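Local coordinates for Lin2118 protein (Listeria innocua, PDB 3OOU), which is of uncharacterised function but probably binds specific DNA sequences as a transcription regulator, through the C-terminal AraC-type helix-turn-helix domain present here, at residues 53-58 with 85-90; 90-93 with 99-102. All blocks are in the same frame, centred on the assembly; numbering follows the deposited sequence.

Contact 1: residues 53-58 with 85-90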
loop_
_atom_site.group_PDB
_atom_site.type_symbol
_atom_site.label_atom_id
_atom_site.label_comp_id
_atom_site.label_asym_id
_atom_site.label_seq_id
_atom_site.Cartn_x
_atom_site.Cartn_y
_atom_site.Cartn_z
ATOM N N TYR A 53 -2.158 1.418 -6.555
ATOM C CA TYR A 53 -3.223 1.702 -5.597
ATOM C C TYR A 53 -2.795 1.297 -4.185
ATOM O O TYR A 53 -2.987 2.050 -3.226
ATOM C CB TYR A 53 -4.508 0.959 -5.973
ATOM C CG TYR A 53 -5.641 1.164 -4.987
ATOM C CD1 TYR A 53 -6.606 2.150 -5.203
ATOM C CD2 TYR A 53 -5.750 0.373 -3.839
ATOM C CE1 TYR A 53 -7.644 2.345 -4.301
ATOM C CE2 TYR A 53 -6.787 0.564 -2.935
ATOM C CZ TYR A 53 -7.727 1.555 -3.172
ATOM O OH TYR A 53 -8.760 1.759 -2.291
ATOM N N LEU A 54 -2.224 0.101 -4.061
ATOM C CA LEU A 54 -1.807 -0.397 -2.762
ATOM C C LEU A 54 -0.695 0.455 -2.144
ATOM O O LEU A 54 -0.747 0.764 -0.947
ATOM C CB LEU A 54 -1.404 -1.874 -2.845
ATOM C CG LEU A 54 -1.005 -2.536 -1.525
ATOM C CD1 LEU A 54 -2.128 -2.485 -0.478
ATOM C CD2 LEU A 54 -0.579 -3.972 -1.784
ATOM N N ASN A 55 0.282 0.853 -2.956
ATOM C CA ASN A 55 1.345 1.741 -2.478
ATOM C C ASN A 55 0.809 3.085 -1.977
ATOM O O ASN A 55 1.218 3.543 -0.911
ATOM C CB ASN A 55 2.432 1.937 -3.547
ATOM C CG ASN A 55 3.429 0.784 -3.590
ATOM O OD1 ASN A 55 3.657 0.174 -4.644
ATOM N ND2 ASN A 55 4.031 0.485 -2.450
ATOM N N ARG A 56 -0.099 3.718 -2.723
ATOM C CA ARG A 56 -0.666 4.982 -2.257
ATOM C C ARG A 56 -1.386 4.783 -0.919
ATOM O O ARG A 56 -1.239 5.604 -0.004
ATOM C CB ARG A 56 -1.591 5.614 -3.303
ATOM C CG ARG A 56 -1.897 7.089 -3.012
ATOM C CD ARG A 56 -2.864 7.687 -4.024
ATOM N NE ARG A 56 -3.913 6.736 -4.359
ATOM C CZ ARG A 56 -3.971 6.062 -5.499
ATOM N NH1 ARG A 56 -3.052 6.255 -6.436
ATOM N NH2 ARG A 56 -4.954 5.201 -5.705
ATOM N N TYR A 57 -2.142 3.691 -0.805
ATOM C CA TYR A 57 -2.896 3.387 0.406
ATOM C C TYR A 57 -1.948 3.229 1.607
ATOM O O TYR A 57 -2.158 3.816 2.669
ATOM C CB TYR A 57 -3.752 2.122 0.201
ATOM C CG TYR A 57 -4.794 1.917 1.278
ATOM C CD1 TYR A 57 -6.089 2.408 1.122
ATOM C CD2 TYR A 57 -4.479 1.247 2.462
ATOM C CE1 TYR A 57 -7.045 2.233 2.116
ATOM C CE2 TYR A 57 -5.430 1.069 3.463
ATOM C CZ TYR A 57 -6.712 1.559 3.281
ATOM O OH TYR A 57 -7.661 1.395 4.275
ATOM N N ARG A 58 -0.883 2.459 1.408
ATOM C CA ARG A 58 0.100 2.207 2.452
ATOM C C ARG A 58 0.883 3.454 2.830
ATOM O O ARG A 58 1.132 3.702 4.014
ATOM C CB ARG A 58 1.052 1.109 1.997
ATOM C CG ARG A 58 0.395 -0.263 1.988
ATOM C CD ARG A 58 1.309 -1.308 1.385
ATOM N NE ARG A 58 0.874 -2.647 1.780
ATOM C CZ ARG A 58 1.376 -3.778 1.296
ATOM N NH1 ARG A 58 2.325 -3.746 0.362
ATOM N NH2 ARG A 58 0.928 -4.949 1.746
HETATM N N MSE A 85 13.005 -1.925 2.448
HETATM C CA MSE A 85 13.169 -0.527 2.833
HETATM C C MSE A 85 13.555 0.407 1.678
HETATM O O MSE A 85 13.140 1.567 1.658
HETATM C CB MSE A 85 14.136 -0.404 4.011
HETATM C CG MSE A 85 13.566 -0.972 5.309
HETATM SE SE MSE A 85 11.821 -0.218 5.749
HETATM C CE MSE A 85 12.341 1.647 5.891
ATOM N N ALA A 86 14.337 -0.097 0.726
ATOM C CA ALA A 86 14.655 0.676 -0.474
ATOM C C ALA A 86 13.374 0.948 -1.261
ATOM O O ALA A 86 13.155 2.064 -1.745
ATOM C CB ALA A 86 15.680 -0.057 -1.337
ATOM N N TYR A 87 12.522 -0.072 -1.359
ATOM C CA TYR A 87 11.236 0.046 -2.043
ATOM C C TYR A 87 10.311 1.023 -1.317
ATOM O O TYR A 87 9.724 1.898 -1.952
ATOM C CB TYR A 87 10.598 -1.336 -2.184
ATOM C CG TYR A 87 9.313 -1.392 -2.976
ATOM C CD1 TYR A 87 9.280 -1.038 -4.329
ATOM C CD2 TYR A 87 8.133 -1.841 -2.380
ATOM C CE1 TYR A 87 8.094 -1.117 -5.061
ATOM C CE2 TYR A 87 6.945 -1.922 -3.102
ATOM C CZ TYR A 87 6.935 -1.555 -4.438
ATOM O OH TYR A 87 5.764 -1.647 -5.156
ATOM N N PHE A 88 10.202 0.893 0.008
ATOM C CA PHE A 88 9.432 1.857 0.800
ATOM C C PHE A 88 9.897 3.288 0.530
ATOM O O PHE A 88 9.084 4.186 0.294
ATOM C CB PHE A 88 9.525 1.558 2.299
ATOM C CG PHE A 88 8.938 2.640 3.169
ATOM C CD1 PHE A 88 7.567 2.886 3.161
ATOM C CD2 PHE A 88 9.754 3.420 3.987
ATOM C CE1 PHE A 88 7.013 3.886 3.959
ATOM C CE2 PHE A 88 9.209 4.428 4.797
ATOM C CZ PHE A 88 7.834 4.659 4.780
ATOM N N TYR A 89 11.212 3.484 0.565
ATOM C CA TYR A 89 11.810 4.790 0.330
ATOM C C TYR A 89 11.368 5.379 -1.016
ATOM O O TYR A 89 10.938 6.535 -1.079
ATOM C CB TYR A 89 13.331 4.673 0.411
ATOM C CG TYR A 89 14.059 5.986 0.510
ATOM C CD1 TYR A 89 14.092 6.703 1.710
ATOM C CD2 TYR A 89 14.741 6.500 -0.588
ATOM C CE1 TYR A 89 14.768 7.913 1.802
ATOM C CE2 TYR A 89 15.422 7.707 -0.506
ATOM C CZ TYR A 89 15.430 8.407 0.688
ATOM O OH TYR A 89 16.116 9.595 0.759
ATOM N N ARG A 90 11.446 4.571 -2.071
ATOM C CA ARG A 90 11.020 4.995 -3.413
ATOM C C ARG A 90 9.533 5.327 -3.450
ATOM O O ARG A 90 9.119 6.364 -3.982
ATOM C CB ARG A 90 11.312 3.908 -4.451
ATOM C CG ARG A 90 12.760 3.791 -4.875
ATOM C CD ARG A 90 12.919 2.903 -6.109
ATOM N NE ARG A 90 12.515 1.513 -5.880
ATOM C CZ ARG A 90 13.288 0.574 -5.335
ATOM N NH1 ARG A 90 14.526 0.855 -4.941
ATOM N NH2 ARG A 90 12.819 -0.656 -5.181
#
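The amide of Asn55 stands at the hydroxyl end of the Tyr87 ring, the two planes 67° apart, so they meet at a steep angle and do not stack. Asn55 OD1, as modelled, and Tyr87 OH are the closest atoms across the contact, 2.8 Å apart; the amide is probably turned over, so either of its ends may occupy that place. On the side of the ring nearer its own helix, Arg90 NH2 lies in the ring plane at the edge, 3.7 Å from Tyr87 CD1. One face of the Arg90 guanidinium in turn lies over Ala86 O and Tyr87 CA, both facing its outer part and not its centre.

Tyr87 reaches across because its CG is anti to the backbone N (chi1 -175°); the ring then spans the gap between two helices whose nearest CA atoms, those of Asn55 and Phe88, are 8.7 Å apart. The bond from CA to CB of Asn55 already points at helix 85-96. By analogy with AraC-type proteins, helix 50-68 is probably the connector of the helix-turn-helix domain and helix 85-96 a recognition helix. Around the buried amide gather Gln91 and His95, and Tyr82 OH is a second close polar neighbour. At this point of the interface a buried carboxamide thus sits near two phenol oxygens, which could satisfy its polar ends, although neither pairing is settled.

Contact 2: residues 90-93 with 99-102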
loop_
_atom_site.group_PDB
_atom_site.type_symbol
_atom_site.label_atom_id
_atom_site.label_comp_id
_atom_site.label_asym_id
_atom_site.label_seq_id
_atom_site.Cartn_x
_atom_site.Cartn_y
_atom_site.Cartn_z
ATOM N N ARG A 90 11.446 4.571 -2.071
ATOM C CA ARG A 90 11.020 4.995 -3.413
ATOM C C ARG A 90 9.533 5.327 -3.450
ATOM O O ARG A 90 9.119 6.364 -3.982
ATOM C CB ARG A 90 11.312 3.908 -4.451
ATOM C CG ARG A 90 12.760 3.791 -4.875
ATOM C CD ARG A 90 12.919 2.903 -6.109
ATOM N NE ARG A 90 12.515 1.513 -5.880
ATOM C CZ ARG A 90 13.288 0.574 -5.335
ATOM N NH1 ARG A 90 14.526 0.855 -4.941
ATOM N NH2 ARG A 90 12.819 -0.656 -5.181
ATOM N N GLN A 91 8.730 4.443 -2.864
ATOM C CA GLN A 91 7.281 4.585 -2.910
ATOM C C GLN A 91 6.753 5.770 -2.109
ATOM O O GLN A 91 5.820 6.447 -2.546
ATOM C CB GLN A 91 6.613 3.276 -2.475
ATOM C CG GLN A 91 6.781 2.142 -3.487
ATOM C CD GLN A 91 6.233 2.491 -4.860
ATOM O OE1 GLN A 91 5.180 3.118 -4.982
ATOM N NE2 GLN A 91 6.954 2.092 -5.901
ATOM N N PHE A 92 7.352 6.025 -0.949
ATOM C CA PHE A 92 6.967 7.173 -0.133
ATOM C C PHE A 92 7.254 8.469 -0.895
ATOM O O PHE A 92 6.412 9.369 -0.937
ATOM C CB PHE A 92 7.695 7.170 1.217
ATOM C CG PHE A 92 7.097 8.110 2.228
ATOM C CD1 PHE A 92 6.185 7.649 3.168
ATOM C CD2 PHE A 92 7.438 9.465 2.236
ATOM C CE1 PHE A 92 5.622 8.521 4.109
ATOM C CE2 PHE A 92 6.870 10.336 3.167
ATOM C CZ PHE A 92 5.970 9.862 4.107
ATOM N N LYS A 93 8.435 8.543 -1.509
ATOM C CA LYS A 93 8.816 9.709 -2.309
ATOM C C LYS A 93 7.846 9.917 -3.471
ATOM O O LYS A 93 7.422 11.044 -3.738
ATOM C CB LYS A 93 10.256 9.558 -2.820
ATOM C CG LYS A 93 10.747 10.657 -3.771
ATOM C CD LYS A 93 10.851 12.010 -3.086
ATOM C CE LYS A 93 11.307 13.080 -4.068
ATOM N NZ LYS A 93 11.387 14.419 -3.431
ATOM N N THR A 99 10.876 12.671 0.794
ATOM C CA THR A 99 11.413 11.513 1.518
ATOM C C THR A 99 10.722 11.397 2.884
ATOM O O THR A 99 10.231 12.405 3.420
ATOM C CB THR A 99 12.931 11.619 1.739
ATOM O OG1 THR A 99 13.202 12.745 2.577
ATOM C CG2 THR A 99 13.673 11.767 0.410
ATOM N N PRO A 100 10.675 10.177 3.454
ATOM C CA PRO A 100 10.002 10.005 4.746
ATOM C C PRO A 100 10.507 10.933 5.849
ATOM O O PRO A 100 9.702 11.580 6.516
ATOM C CB PRO A 100 10.284 8.546 5.107
ATOM C CG PRO A 100 10.554 7.868 3.819
ATOM C CD PRO A 100 11.113 8.889 2.877
ATOM N N ASN A 101 11.817 11.016 6.050
ATOM C CA ASN A 101 12.295 11.826 7.165
ATOM C C ASN A 101 12.192 13.335 6.899
ATOM O O ASN A 101 12.045 14.114 7.838
ATOM C CB ASN A 101 13.682 11.378 7.649
ATOM C CG ASN A 101 13.763 11.260 9.175
ATOM O OD1 ASN A 101 12.791 10.868 9.843
ATOM N ND2 ASN A 101 14.928 11.588 9.732
ATOM N N ARG A 102 12.223 13.735 5.629
ATOM C CA ARG A 102 11.944 15.121 5.234
ATOM C C ARG A 102 10.477 15.486 5.493
ATOM O O ARG A 102 10.176 16.568 5.997
ATOM C CB ARG A 102 12.288 15.340 3.757
ATOM C CG ARG A 102 12.219 16.786 3.278
ATOM C CD ARG A 102 13.551 17.508 3.463
ATOM N NE ARG A 102 13.408 18.956 3.323
ATOM C CZ ARG A 102 13.148 19.790 4.328
ATOM N NH1 ARG A 102 13.002 19.332 5.566
ATOM N NH2 ARG A 102 13.035 21.090 4.096
#
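Pro100 lies over one face of the Phe92 ring; the two side chains run antiparallel alongside one another, with the pyrrolidine ring above the phenyl face. Pro100 CB stands 4.2 Å from the ring centroid and 14° off the ring normal, the geometry of a CH-pi contact. The backbone of the proline comes closer still toward one rim: Pro100 CA is 3.5 Å from Phe92 CE2, while Pro100 CD rests 3.8 Å from Phe92 CD2. With CG anti to the backbone N (chi1 -165°), Phe92 carries its ring away from its own helix axis and under the first turn of helix 100-107.

Beside this pair Lys93 CD rests 3.9 Å from Thr99 N. A bend at chi2 (66°) turns the lysine chain, and its ammonium group is hydrogen-bonded to Gly97 O in the intervening loop. Thr99 is the N-cap of helix 100-107: its CB points away from segment 90-93, and OG1 accepts a weak bond from Arg102 N at 3.4 Å. OG1 thus caps the helix weakly, while the backbone and CG2 of Thr99 both pack on helix 85-96.

Phe92 also packs on Val59, Lys63 and Leu66 of helix 50-68. Pro100 touches Phe88 and Tyr89 one turn back on helix 85-96, and Leu73 of helix 73-79. The ring and the proline therefore fasten the start of the last helix to the probable recognition helix 85-96 of the helix-turn-helix domain, where helices 50-68 and 73-79 also converge.

How the contacts relate
Both contacts use helix 85-96 and share Arg90, contact 1 lying on its first half and contact 2 on the turn that follows; their centres are 9 Å apart. Contact 1 reaches back to the long helix 50-68, whereas contact 2 is local, reaching forward to helix 100-107. They also touch directly: Tyr89 OH packs on Thr99 CG2, and Asn55 meets Gln91. In the two-lobed AraC-type arrangement, helices 73-79 and 85-96 would form the second helix-turn-helix, with 85-96 as its probable recognition helix and 50-68 as the connector between lobes. The contacts thus join that helix to the connector and to the C-terminal helix.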